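Local coordinates for protein alpha-amylase (Eisenia fetida, PDB 6M4K) that probably hydrolyses internal alpha-1,4-glucosidic bonds of starch-like polysaccharides, as a calcium-containing family 13 glycoside hydrolase, at residues Glu33-Ala38 with Asn92-Tyr97; Val18-Phe23 with His40-Val45; Val47-Glu52 with Tyr99-Leu104; Ser9-Pro14 with Trp224-Arg229. One frame throughout, in Å; residues are numbered along the deposited sequence.

Contact 1 (Glu33-Ala38 with Asn92-Tyr97)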
loop_
_atom_site.group_PDB
_atom_site.type_symbol
_atom_site.label_atom_id
_atom_site.label_comp_id
_atom_site.label_asym_id
_atom_site.label_seq_id
_atom_site.Cartn_x
_atom_site.Cartn_y
_atom_site.Cartn_z
ATOM N N GLU A 33 16.554 6.245 2.905
ATOM C CA GLU A 33 15.907 5.782 1.687
ATOM C C GLU A 33 15.259 6.918 0.906
ATOM O O GLU A 33 15.089 6.804 -0.308
ATOM C CB GLU A 33 14.866 4.717 2.034
ATOM C CG GLU A 33 14.398 3.906 0.838
ATOM C CD GLU A 33 15.463 2.959 0.309
ATOM O OE1 GLU A 33 16.585 2.908 0.871
ATOM O OE2 GLU A 33 15.169 2.244 -0.670
ATOM N N CYS A 34 14.890 8.015 1.576
ATOM C CA CYS A 34 14.229 9.106 0.868
ATOM C C CYS A 34 15.084 9.665 -0.263
ATOM O O CYS A 34 14.534 10.095 -1.278
ATOM C CB CYS A 34 13.754 10.184 1.848
ATOM S SG CYS A 34 12.223 9.660 2.660
ATOM N N GLN A 35 16.414 9.627 -0.137
ATOM C CA GLN A 35 17.262 10.072 -1.240
ATOM C C GLN A 35 17.093 9.164 -2.451
ATOM O O GLN A 35 16.931 9.636 -3.582
ATOM C CB GLN A 35 18.730 10.124 -0.814
ATOM C CG GLN A 35 19.642 10.689 -1.895
ATOM C CD GLN A 35 19.315 12.133 -2.227
ATOM O OE1 GLN A 35 19.632 13.041 -1.458
ATOM N NE2 GLN A 35 18.667 12.353 -3.365
ATOM N N TRP A 36 17.154 7.846 -2.228
ATOM C CA TRP A 36 16.951 6.889 -3.311
ATOM C C TRP A 36 15.565 7.051 -3.925
ATOM O O TRP A 36 15.410 7.058 -5.154
ATOM C CB TRP A 36 17.160 5.459 -2.781
ATOM C CG TRP A 36 17.225 4.438 -3.887
ATOM C CD1 TRP A 36 18.359 3.918 -4.462
ATOM C CD2 TRP A 36 16.117 3.844 -4.578
ATOM N NE1 TRP A 36 18.016 3.034 -5.457
ATOM C CE2 TRP A 36 16.648 2.970 -5.554
ATOM C CE3 TRP A 36 14.726 3.954 -4.458
ATOM C CZ2 TRP A 36 15.836 2.225 -6.420
ATOM C CZ3 TRP A 36 13.919 3.219 -5.314
ATOM C CH2 TRP A 36 14.477 2.365 -6.288
ATOM N N LEU A 37 14.549 7.186 -3.075
ATOM C CA LEU A 37 13.185 7.352 -3.555
ATOM C C LEU A 37 13.030 8.618 -4.386
ATOM O O LEU A 37 12.378 8.595 -5.432
ATOM C CB LEU A 37 12.221 7.368 -2.377
ATOM C CG LEU A 37 12.090 6.019 -1.675
ATOM C CD1 LEU A 37 11.471 6.200 -0.295
ATOM C CD2 LEU A 37 11.252 5.060 -2.503
ATOM N N ALA A 38 13.611 9.731 -3.928
ATOM C CA ALA A 38 13.557 10.965 -4.709
ATOM C C ALA A 38 14.243 10.794 -6.059
ATOM O O ALA A 38 13.712 11.215 -7.091
ATOM C CB ALA A 38 14.188 12.113 -3.914
ATOM N N ASN A 92 10.760 15.272 3.735
ATOM C CA ASN A 92 10.046 16.429 3.202
ATOM C C ASN A 92 10.974 17.356 2.431
ATOM O O ASN A 92 10.600 17.861 1.367
ATOM C CB ASN A 92 9.353 17.202 4.322
ATOM C CG ASN A 92 8.115 16.510 4.835
ATOM O OD1 ASN A 92 7.806 15.384 4.435
ATOM N ND2 ASN A 92 7.386 17.184 5.725
ATOM N N ASN A 93 12.181 17.599 2.953
ATOM C CA ASN A 93 13.126 18.460 2.244
ATOM C C ASN A 93 13.529 17.880 0.900
ATOM O O ASN A 93 13.899 18.632 -0.009
ATOM C CB ASN A 93 14.363 18.739 3.098
ATOM C CG ASN A 93 14.087 19.706 4.229
ATOM O OD1 ASN A 93 13.104 20.441 4.192
ATOM N ND2 ASN A 93 14.952 19.711 5.235
ATOM N N LEU A 94 13.489 16.555 0.757
ATOM C CA LEU A 94 13.766 15.894 -0.514
ATOM C C LEU A 94 12.540 15.746 -1.398
ATOM O O LEU A 94 12.656 15.211 -2.505
ATOM C CB LEU A 94 14.364 14.508 -0.266
ATOM C CG LEU A 94 15.808 14.528 0.217
ATOM C CD1 LEU A 94 16.169 13.184 0.823
ATOM C CD2 LEU A 94 16.723 14.844 -0.949
ATOM N N GLY A 95 11.371 16.185 -0.940
ATOM C CA GLY A 95 10.167 16.040 -1.725
ATOM C C GLY A 95 9.600 14.638 -1.749
ATOM O O GLY A 95 8.964 14.250 -2.742
ATOM N N VAL A 96 9.824 13.864 -0.690
ATOM C CA VAL A 96 9.266 12.521 -0.532
ATOM C C VAL A 96 8.497 12.546 0.782
ATOM O O VAL A 96 9.092 12.731 1.849
ATOM C CB VAL A 96 10.360 11.447 -0.522
ATOM C CG1 VAL A 96 9.743 10.075 -0.301
ATOM C CG2 VAL A 96 11.136 11.473 -1.835
ATOM N N TYR A 97 7.180 12.400 0.711
ATOM C CA TYR A 97 6.330 12.692 1.858
ATOM C C TYR A 97 6.002 11.443 2.674
ATOM O O TYR A 97 6.257 10.310 2.258
ATOM C CB TYR A 97 5.091 13.467 1.401
ATOM C CG TYR A 97 5.524 14.733 0.688
ATOM C CD1 TYR A 97 6.389 15.633 1.306
ATOM C CD2 TYR A 97 5.148 14.985 -0.620
ATOM C CE1 TYR A 97 6.833 16.771 0.659
ATOM C CE2 TYR A 97 5.582 16.140 -1.279
ATOM C CZ TYR A 97 6.420 17.015 -0.622
ATOM O OH TYR A 97 6.854 18.145 -1.286
#
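Val96 and Leu94 press their methyl groups against one side of the helix that carries Cys34 and Ala38, a mostly apolar contact. Val96 CG2 settles over the backbone between the two helix residues, 3.7 Å from Ala38 CB and equally near the Cys34 carbonyl oxygen, while its other methyl, CG1, meets Cys34 SG at 3.9 Å. With CG1 anti to the backbone N (chi1 178°), the two methyls straddle this side of the helix, one at the sulfur and one at the alanine. Leu94 packs beside it on the same side of the helix: CD1 lies 3.8 Å from the Cys34 carbonyl carbon, and CD2 packs 3.5 Å from Gln35 OE1. The glutamine chain, bent at chi2 (63°), brings its amide to that methyl, and the two side chains cross at about a right angle. Leu37 adds a looser touch, CB to Val96 CG1 at 4.2 Å.

The Schellman motif that ends the helix turns the chain between Leu94 and Val96 and so helps to place them. Gly95 N bonds back to Asn92 O at 3.0 Å, and the glycine's positive phi (76°) swings the chain around. A disulfide from Cys34 to Cys91 fastens the same pair of elements covalently, and Arg16 takes up the Leu94 carbonyl. Helix 27-39 thereby packs beside the C-terminal end of helix 81-93 and the turn into strand 97-102, with Leu37 and Val96 both reaching Val45 on strand 44-47 of the barrel.

Contact 2 (Val18-Phe23 with His40-Val45); sequences VIVHLF and HNYCGV
Two backbone hydrogen bonds tie Val18-Phe23 to His40-Val45: Cys43 N to Val18 O at 2.8 Å, and Val20 N to Gly44 O at 3.0 Å with a more bent N-H...O angle of 147°. Gly44 N, by contrast, is buried here without a partner in the model. CA-H...O contacts supplement the bonds, Val45 CA lying 3.2 Å from Val20 O and Ile19 CA approaching Gly44 O. A water bridges the two chains at the start of the pairing, accepting from Val18 N and donating to Asn41 O.

The Val20-Val45 bridge is parallel, as expected for strands 19-22 and 44-47 in a beta-alpha-beta unit whose crossover is helix 27-39; these are the first two strands of the TIM barrel.

Apolar contacts gather on the side of Val20 and Val45, toward the crossover helix. Val20 CG2 comes obliquely to the Tyr42 ring, 3.4 Å from CD1, a tight approach. Val18 runs alongside the same tyrosine and touches CE1 with CG1. Farther on, Leu22 crosses Val45 at nearly a right angle, its CD1 3.7 Å from Val45 CG1. Around the bridging backbone, Ile19 CB packs 3.4 Å from Gly44 O, and the Cys43 sulfur, anti to its own backbone N (chi1 172°), turns to a disulfide with Cys12.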
loop_
_atom_site.group_PDB
_atom_site.type_symbol
_atom_site.label_atom_id
_atom_site.label_comp_id
_atom_site.label_asym_id
_atom_site.label_seq_id
_atom_site.Cartn_x
_atom_site.Cartn_y
_atom_site.Cartn_z
ATOM N N VAL A 18 3.824 7.677 -7.280
ATOM C CA VAL A 18 3.655 6.362 -6.658
ATOM C C VAL A 18 4.194 6.402 -5.236
ATOM O O VAL A 18 5.213 7.036 -4.964
ATOM C CB VAL A 18 4.381 5.310 -7.519
ATOM C CG1 VAL A 18 4.365 3.943 -6.844
ATOM C CG2 VAL A 18 3.755 5.226 -8.894
ATOM N N ILE A 19 3.518 5.721 -4.321
ATOM C CA ILE A 19 3.997 5.647 -2.944
ATOM C C ILE A 19 4.399 4.210 -2.601
ATOM O O ILE A 19 4.063 3.254 -3.307
ATOM C CB ILE A 19 2.983 6.233 -1.949
ATOM C CG1 ILE A 19 1.710 5.403 -1.949
ATOM C CG2 ILE A 19 2.677 7.703 -2.325
ATOM C CD1 ILE A 19 0.755 5.769 -0.822
ATOM N N VAL A 20 5.166 4.070 -1.516
ATOM C CA VAL A 20 5.751 2.789 -1.120
ATOM C C VAL A 20 5.473 2.553 0.358
ATOM O O VAL A 20 5.690 3.443 1.184
ATOM C CB VAL A 20 7.273 2.753 -1.372
ATOM C CG1 VAL A 20 7.851 1.406 -0.924
ATOM C CG2 VAL A 20 7.593 3.030 -2.817
ATOM N N HIS A 21 5.048 1.343 0.704
ATOM C CA HIS A 21 4.899 0.971 2.107
ATOM C C HIS A 21 6.206 0.346 2.578
ATOM O O HIS A 21 6.517 -0.793 2.215
ATOM C CB HIS A 21 3.771 -0.031 2.264
ATOM C CG HIS A 21 3.479 -0.380 3.685
ATOM N ND1 HIS A 21 2.708 -1.467 4.031
ATOM C CD2 HIS A 21 3.814 0.235 4.842
ATOM C CE1 HIS A 21 2.594 -1.517 5.346
ATOM N NE2 HIS A 21 3.256 -0.494 5.862
ATOM N N LEU A 22 6.990 1.098 3.353
ATOM C CA LEU A 22 8.251 0.580 3.893
ATOM C C LEU A 22 7.940 -0.113 5.225
ATOM O O LEU A 22 8.175 0.402 6.319
ATOM C CB LEU A 22 9.287 1.694 3.993
ATOM C CG LEU A 22 9.734 2.297 2.659
ATOM C CD1 LEU A 22 10.754 3.409 2.897
ATOM C CD2 LEU A 22 10.325 1.236 1.743
ATOM N N PHE A 23 7.382 -1.316 5.098
ATOM C CA PHE A 23 6.775 -2.040 6.214
ATOM C C PHE A 23 7.835 -2.419 7.250
ATOM O O PHE A 23 8.809 -3.116 6.934
ATOM C CB PHE A 23 6.103 -3.282 5.625
ATOM C CG PHE A 23 5.494 -4.225 6.631
ATOM C CD1 PHE A 23 4.558 -3.795 7.561
ATOM C CD2 PHE A 23 5.817 -5.582 6.592
ATOM C CE1 PHE A 23 3.967 -4.689 8.456
ATOM C CE2 PHE A 23 5.230 -6.479 7.487
ATOM C CZ PHE A 23 4.320 -6.033 8.417
ATOM N N HIS A 40 14.480 8.250 -7.813
ATOM C CA HIS A 40 13.660 7.393 -8.652
ATOM C C HIS A 40 12.235 7.901 -8.779
ATOM O O HIS A 40 11.372 7.204 -9.327
ATOM C CB HIS A 40 13.723 5.950 -8.153
ATOM C CG HIS A 40 15.075 5.344 -8.336
ATOM N ND1 HIS A 40 16.123 5.603 -7.479
ATOM C CD2 HIS A 40 15.575 4.556 -9.317
ATOM C CE1 HIS A 40 17.204 4.973 -7.907
ATOM N NE2 HIS A 40 16.898 4.331 -9.020
ATOM N N ASN A 41 11.983 9.113 -8.299
ATOM C CA ASN A 41 10.724 9.808 -8.543
ATOM C C ASN A 41 9.509 9.055 -8.006
ATOM O O ASN A 41 8.445 9.019 -8.627
ATOM C CB ASN A 41 10.595 10.251 -9.996
ATOM C CG ASN A 41 11.537 11.382 -10.298
ATOM O OD1 ASN A 41 11.462 12.427 -9.660
ATOM N ND2 ASN A 41 12.477 11.161 -11.195
ATOM N N TYR A 42 9.671 8.486 -6.816
ATOM C CA TYR A 42 8.538 8.099 -5.994
ATOM C C TYR A 42 8.073 9.314 -5.193
ATOM O O TYR A 42 8.868 10.193 -4.856
ATOM C CB TYR A 42 8.967 7.009 -5.015
ATOM C CG TYR A 42 9.165 5.630 -5.613
ATOM C CD1 TYR A 42 8.109 4.735 -5.681
ATOM C CD2 TYR A 42 10.408 5.210 -6.072
ATOM C CE1 TYR A 42 8.276 3.444 -6.171
ATOM C CE2 TYR A 42 10.587 3.913 -6.577
ATOM C CZ TYR A 42 9.511 3.051 -6.621
ATOM O OH TYR A 42 9.646 1.760 -7.100
ATOM N N CYS A 43 6.777 9.356 -4.881
ATOM C CA CYS A 43 6.220 10.529 -4.204
ATOM C C CYS A 43 6.265 10.466 -2.685
ATOM O O CYS A 43 6.308 11.527 -2.041
ATOM C CB CYS A 43 4.760 10.721 -4.612
ATOM S SG CYS A 43 3.845 12.021 -3.673
ATOM N N GLY A 44 6.208 9.284 -2.085
ATOM C CA GLY A 44 6.055 9.245 -0.643
ATOM C C GLY A 44 6.080 7.830 -0.108
ATOM O O GLY A 44 6.133 6.850 -0.860
ATOM N N VAL A 45 5.993 7.748 1.217
ATOM C CA VAL A 45 6.218 6.519 1.977
ATOM C C VAL A 45 5.121 6.374 3.013
ATOM O O VAL A 45 4.878 7.303 3.790
ATOM C CB VAL A 45 7.573 6.560 2.708
ATOM C CG1 VAL A 45 7.726 5.345 3.631
ATOM C CG2 VAL A 45 8.691 6.617 1.711
HETATM O O HOH W 1 5.920 8.106 -9.153
#

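Contact 3 (Val47-Glu52 with Tyr99-Leu104); sequences VSPPNE and YVDGVL
Val47 uses both its backbone polar atoms in a parallel bridge to Val100, its N giving a bond to Tyr99 O at 2.9 Å and its O receiving one from Asp101 N at 3.1 Å. Beyond it the chain leaves the strand, and two prolines carry the contact on. Val47 CG2 stands between the backbone N and the carbonyl carbon and packs against Val100 CG2 at 4.0 Å. Pro50 slants across the other methyl of Val100, its CD 3.5 Å from CG1. Pro49 lies alongside Asp101, pointing the same way, with CD 3.7 Å from Asp101 CB, while its CG meets Val103 CG2.

CG of Asp101 is anti to the backbone N (chi1 -164°), which lays the carboxylate along Pro49. OD1 forms a salt bridge with Arg198, and OD2 accepts from Tyr67 OH and, at 2.6 Å, from a water that also gives a weak bond to Val47 O. With an alanine at Asp101, Arg198 would probably lose this counter-charge and Tyr67 OH this acceptor, and the water would be left with its weak bond to Val47 O. A second water joins the segments by donating to Asn51 OD1 and Asp101 O and accepting from Val103 N.

Strands 44-47 and 97-102 are the second and third of the TIM barrel, and their C-terminal ends, where loops diverge, form the catalytic face in family 13. Here the loop from the third strand leads to Asn105, a calcium ligand, with the ion about 11 Å from the Val103 side chain.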
loop_
_atom_site.group_PDB
_atom_site.type_symbol
_atom_site.label_atom_id
_atom_site.label_comp_id
_atom_site.label_asym_id
_atom_site.label_seq_id
_atom_site.Cartn_x
_atom_site.Cartn_y
_atom_site.Cartn_z
ATOM N N VAL A 47 4.444 4.704 6.460
ATOM C CA VAL A 47 5.269 4.214 7.562
ATOM C C VAL A 47 4.403 3.424 8.535
ATOM O O VAL A 47 3.216 3.712 8.728
ATOM C CB VAL A 47 6.007 5.369 8.275
ATOM C CG1 VAL A 47 6.870 6.137 7.296
ATOM C CG2 VAL A 47 5.030 6.296 9.015
ATOM N N SER A 48 5.023 2.426 9.180
ATOM C CA SER A 48 4.330 1.593 10.154
ATOM C C SER A 48 3.867 2.439 11.344
ATOM O O SER A 48 4.410 3.523 11.590
ATOM C CB SER A 48 5.274 0.484 10.635
ATOM O OG SER A 48 5.418 -0.530 9.650
ATOM N N PRO A 49 2.871 1.968 12.105
ATOM C CA PRO A 49 2.317 2.791 13.202
ATOM C C PRO A 49 3.420 3.326 14.095
ATOM O O PRO A 49 4.235 2.552 14.618
ATOM C CB PRO A 49 1.391 1.812 13.943
ATOM C CG PRO A 49 0.906 0.890 12.841
ATOM C CD PRO A 49 2.115 0.709 11.942
ATOM N N PRO A 50 3.510 4.651 14.258
ATOM C CA PRO A 50 4.655 5.250 14.949
ATOM C C PRO A 50 4.360 5.601 16.397
ATOM O O PRO A 50 5.261 6.062 17.108
ATOM C CB PRO A 50 4.896 6.523 14.133
ATOM C CG PRO A 50 3.496 6.936 13.770
ATOM C CD PRO A 50 2.775 5.651 13.457
ATOM N N ASN A 51 3.109 5.453 16.826
ATOM C CA ASN A 51 2.738 5.737 18.203
ATOM C C ASN A 51 3.160 4.579 19.110
ATOM O O ASN A 51 3.557 3.502 18.649
ATOM C CB ASN A 51 1.231 5.923 18.306
ATOM C CG ASN A 51 0.495 4.687 17.890
ATOM O OD1 ASN A 51 0.502 4.331 16.710
ATOM N ND2 ASN A 51 -0.111 3.996 18.840
ATOM N N GLU A 52 3.039 4.801 20.418
ATOM C CA GLU A 52 3.349 3.752 21.379
ATOM C C GLU A 52 2.395 2.582 21.207
ATOM O O GLU A 52 1.173 2.743 21.301
ATOM C CB GLU A 52 3.256 4.285 22.803
ATOM C CG GLU A 52 3.584 3.192 23.798
ATOM C CD GLU A 52 3.597 3.642 25.235
ATOM O OE1 GLU A 52 2.954 4.658 25.590
ATOM O OE2 GLU A 52 4.261 2.944 26.033
ATOM N N TYR A 99 3.248 9.268 5.044
ATOM C CA TYR A 99 1.883 8.933 5.426
ATOM C C TYR A 99 1.939 7.968 6.599
ATOM O O TYR A 99 2.569 6.905 6.505
ATOM C CB TYR A 99 1.127 8.320 4.247
ATOM C CG TYR A 99 1.310 9.150 3.005
ATOM C CD1 TYR A 99 0.736 10.409 2.897
ATOM C CD2 TYR A 99 2.145 8.726 1.983
ATOM C CE1 TYR A 99 0.942 11.197 1.771
ATOM C CE2 TYR A 99 2.362 9.505 0.856
ATOM C CZ TYR A 99 1.755 10.739 0.761
ATOM O OH TYR A 99 1.973 11.512 -0.359
ATOM N N VAL A 100 1.304 8.334 7.689
ATOM C CA VAL A 100 1.346 7.550 8.911
ATOM C C VAL A 100 0.224 6.522 8.907
ATOM O O VAL A 100 -0.932 6.846 8.641
ATOM C CB VAL A 100 1.258 8.475 10.133
ATOM C CG1 VAL A 100 0.826 7.705 11.377
ATOM C CG2 VAL A 100 2.603 9.159 10.356
ATOM N N ASP A 101 0.564 5.277 9.241
ATOM C CA ASP A 101 -0.418 4.228 9.501
ATOM C C ASP A 101 -1.066 4.533 10.853
ATOM O O ASP A 101 -0.466 4.332 11.917
ATOM C CB ASP A 101 0.316 2.891 9.496
ATOM C CG ASP A 101 -0.589 1.689 9.379
ATOM O OD1 ASP A 101 -1.756 1.747 9.790
ATOM O OD2 ASP A 101 -0.084 0.638 8.898
ATOM N N GLY A 102 -2.287 5.073 10.813
ATOM C CA GLY A 102 -2.953 5.585 11.990
ATOM C C GLY A 102 -3.981 4.587 12.475
ATOM O O GLY A 102 -4.880 4.198 11.727
ATOM N N VAL A 103 -3.844 4.170 13.733
ATOM C CA VAL A 103 -4.643 3.086 14.292
ATOM C C VAL A 103 -5.591 3.703 15.315
ATOM O O VAL A 103 -5.198 3.949 16.464
ATOM C CB VAL A 103 -3.758 1.996 14.909
ATOM C CG1 VAL A 103 -4.613 0.838 15.377
ATOM C CG2 VAL A 103 -2.721 1.529 13.883
ATOM N N LEU A 104 -6.833 3.963 14.902
ATOM C CA LEU A 104 -7.790 4.721 15.706
ATOM C C LEU A 104 -8.992 3.912 16.173
ATOM O O LEU A 104 -9.758 4.401 17.017
ATOM C CB LEU A 104 -8.297 5.947 14.924
ATOM C CG LEU A 104 -7.215 6.895 14.409
ATOM C CD1 LEU A 104 -7.872 8.068 13.682
ATOM C CD2 LEU A 104 -6.291 7.396 15.509
HETATM O O HOH W 2 2.055 1.025 7.448
HETATM O O HOH W 3 -1.177 4.946 14.581
#

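Contact 4 (Ser9-Pro14 with Trp224-Arg229)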
loop_
_atom_site.group_PDB
_atom_site.type_symbol
_atom_site.label_atom_id
_atom_site.label_comp_id
_atom_site.label_asym_id
_atom_site.label_seq_id
_atom_site.Cartn_x
_atom_site.Cartn_y
_atom_site.Cartn_z
ATOM N N SER A 9 -7.313 14.152 -1.721
ATOM C CA SER A 9 -6.289 14.685 -2.604
ATOM C C SER A 9 -4.936 14.628 -1.907
ATOM O O SER A 9 -4.815 14.959 -0.725
ATOM C CB SER A 9 -6.613 16.121 -3.022
ATOM O OG SER A 9 -6.511 17.007 -1.925
ATOM N N TYR A 10 -3.925 14.181 -2.638
ATOM C CA TYR A 10 -2.569 14.109 -2.127
ATOM C C TYR A 10 -1.706 15.113 -2.870
ATOM O O TYR A 10 -2.118 15.699 -3.876
ATOM C CB TYR A 10 -2.011 12.688 -2.232
ATOM C CG TYR A 10 -2.043 12.102 -3.619
ATOM C CD1 TYR A 10 -3.176 11.464 -4.103
ATOM C CD2 TYR A 10 -0.938 12.178 -4.443
ATOM C CE1 TYR A 10 -3.207 10.919 -5.361
ATOM C CE2 TYR A 10 -0.953 11.630 -5.705
ATOM C CZ TYR A 10 -2.095 11.009 -6.163
ATOM O OH TYR A 10 -2.114 10.466 -7.417
ATOM N N TYR A 11 -0.514 15.335 -2.344
ATOM C CA TYR A 11 0.384 16.368 -2.837
ATOM C C TYR A 11 1.733 15.739 -3.139
ATOM O O TYR A 11 2.352 15.136 -2.258
ATOM C CB TYR A 11 0.553 17.466 -1.788
ATOM C CG TYR A 11 1.464 18.571 -2.243
ATOM C CD1 TYR A 11 1.020 19.511 -3.164
ATOM C CD2 TYR A 11 2.763 18.676 -1.768
ATOM C CE1 TYR A 11 1.842 20.522 -3.603
ATOM C CE2 TYR A 11 3.597 19.698 -2.206
ATOM C CZ TYR A 11 3.120 20.620 -3.120
ATOM O OH TYR A 11 3.921 21.647 -3.566
ATOM N N CYS A 12 2.197 15.895 -4.369
ATOM C CA CYS A 12 3.474 15.344 -4.786
ATOM C C CYS A 12 4.271 16.399 -5.532
ATOM O O CYS A 12 3.703 17.319 -6.137
ATOM C CB CYS A 12 3.280 14.151 -5.740
ATOM S SG CYS A 12 2.482 12.717 -5.013
ATOM N N GLN A 13 5.588 16.249 -5.505
ATOM C CA GLN A 13 6.450 17.051 -6.355
ATOM C C GLN A 13 6.172 16.713 -7.818
ATOM O O GLN A 13 5.689 15.622 -8.131
ATOM C CB GLN A 13 7.915 16.748 -6.043
ATOM C CG GLN A 13 8.376 17.245 -4.693
ATOM C CD GLN A 13 8.474 18.756 -4.635
ATOM O OE1 GLN A 13 7.967 19.383 -3.705
ATOM N NE2 GLN A 13 9.127 19.348 -5.625
ATOM N N PRO A 14 6.465 17.637 -8.733
ATOM C CA PRO A 14 6.281 17.339 -10.155
ATOM C C PRO A 14 7.026 16.070 -10.546
ATOM O O PRO A 14 8.149 15.828 -10.107
ATOM C CB PRO A 14 6.878 18.570 -10.850
ATOM C CG PRO A 14 6.708 19.675 -9.854
ATOM C CD PRO A 14 6.905 19.029 -8.506
ATOM N N TRP A 224 6.447 23.168 3.988
ATOM C CA TRP A 224 6.622 22.335 2.800
ATOM C C TRP A 224 5.397 22.315 1.896
ATOM O O TRP A 224 5.526 22.164 0.674
ATOM C CB TRP A 224 6.925 20.885 3.194
ATOM C CG TRP A 224 8.163 20.697 3.997
ATOM C CD1 TRP A 224 9.442 20.652 3.530
ATOM C CD2 TRP A 224 8.241 20.495 5.412
ATOM N NE1 TRP A 224 10.315 20.446 4.574
ATOM C CE2 TRP A 224 9.601 20.346 5.739
ATOM C CE3 TRP A 224 7.290 20.434 6.437
ATOM C CZ2 TRP A 224 10.034 20.132 7.053
ATOM C CZ3 TRP A 224 7.722 20.223 7.731
ATOM C CH2 TRP A 224 9.075 20.074 8.026
ATOM N N PHE A 225 4.212 22.411 2.476
ATOM C CA PHE A 225 2.982 22.160 1.746
ATOM C C PHE A 225 2.253 23.457 1.436
ATOM O O PHE A 225 2.422 24.457 2.141
ATOM C CB PHE A 225 2.073 21.230 2.560
ATOM C CG PHE A 225 2.723 19.914 2.868
ATOM C CD1 PHE A 225 2.901 18.977 1.865
ATOM C CD2 PHE A 225 3.203 19.629 4.132
ATOM C CE1 PHE A 225 3.538 17.762 2.128
ATOM C CE2 PHE A 225 3.839 18.414 4.398
ATOM C CZ PHE A 225 4.000 17.487 3.389
ATOM N N PRO A 226 1.440 23.481 0.382
ATOM C CA PRO A 226 0.720 24.713 0.046
ATOM C C PRO A 226 -0.229 25.100 1.167
ATOM O O PRO A 226 -0.779 24.252 1.875
ATOM C CB PRO A 226 -0.061 24.335 -1.217
ATOM C CG PRO A 226 0.682 23.157 -1.796
ATOM C CD PRO A 226 1.211 22.409 -0.608
ATOM N N ALA A 227 -0.417 26.409 1.329
ATOM C CA ALA A 227 -1.376 26.886 2.312
ATOM C C ALA A 227 -2.777 26.404 1.956
ATOM O O ALA A 227 -3.126 26.246 0.786
ATOM C CB ALA A 227 -1.348 28.416 2.386
ATOM N N GLY A 228 -3.568 26.131 2.987
ATOM C CA GLY A 228 -4.951 25.738 2.796
ATOM C C GLY A 228 -5.161 24.335 2.266
ATOM O O GLY A 228 -6.169 24.078 1.599
ATOM N N ARG A 229 -4.254 23.412 2.572
ATOM C CA ARG A 229 -4.317 22.049 2.067
ATOM C C ARG A 229 -4.631 21.088 3.206
ATOM O O ARG A 229 -3.953 21.096 4.242
ATOM C CB ARG A 229 -2.986 21.670 1.421
ATOM C CG ARG A 229 -3.059 20.444 0.562
ATOM C CD ARG A 229 -3.986 20.693 -0.610
ATOM N NE ARG A 229 -4.224 19.464 -1.350
ATOM C CZ ARG A 229 -3.617 19.162 -2.489
ATOM N NH1 ARG A 229 -2.752 20.016 -3.020
ATOM N NH2 ARG A 229 -3.886 18.014 -3.099
HETATM O O HOH W 4 -6.161 18.836 0.470
HETATM O O HOH W 5 -1.789 18.613 -5.250
HETATM O O HOH W 6 4.430 23.566 -1.252
#
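Tyr11 meets Pro226 across the face of its ring: Pro226 CD sits 3.7 Å from the ring centroid and 15° off the normal, a CH-pi contact, and CG comes to 3.4 Å from Tyr11 CE1. CG of Tyr11 is anti to the backbone N (chi1 -180°), which carries the ring out to the proline. Its CD2 also touches the edge of Phe225, 3.6 Å from CD1 and near that ring's plane; the ring planes are 77° apart, an oblique pair. A water links Tyr11 OH to Trp224 O.

These are two loops at the barrel's N-terminal side, one leading into strand 19-22 and the other into strand 232-235, with a type II turn from Pro226 to Arg229.

The Arg229 chain bends at its second torsion, bringing the guanidinium alongside Tyr11, whose CB lies over the rim of one face, the ring and guanidinium planes being nearly perpendicular. In the conformers given, NH2 makes a weak and doubtful bond to Ser9 OG at 3.0 Å. Equally tentative are two waters in the guanidinium plane, one accepting from NE and in contact with Ser9 OG, the other accepting from NH1 and donating to Tyr10 O. A serine in place of Tyr11 would probably open a gap beside Pro226 and Phe225 and leave the Trp224-bound water without its hydroxyl partner.

Contacts 1, 2 and 3 follow the first three strands of the barrel and the helices between them. Contacts 1 and 2, with centres about 9 Å apart, meet where strand 97-102 begins to pair with strand 44-47: Tyr97 O lies 2.8 Å from Val45 N, and Tyr97 N is 3.0 Å from Cys43 O. The same pairing of strands continues into contact 3 through Val45 O and Tyr99 N, 2.8 Å apart. Contact 4 is joined to contact 2 by the Cys12-Cys43 disulfide and to contact 1 by Asn93 OD1 and Trp224 NE1, 2.8 Å apart. Contact 3 alone approaches an annotated site: the Val103 side chain is about 6 Å from that of the calcium ligand Asn105, whereas contacts 1, 2 and 4 lie away from it.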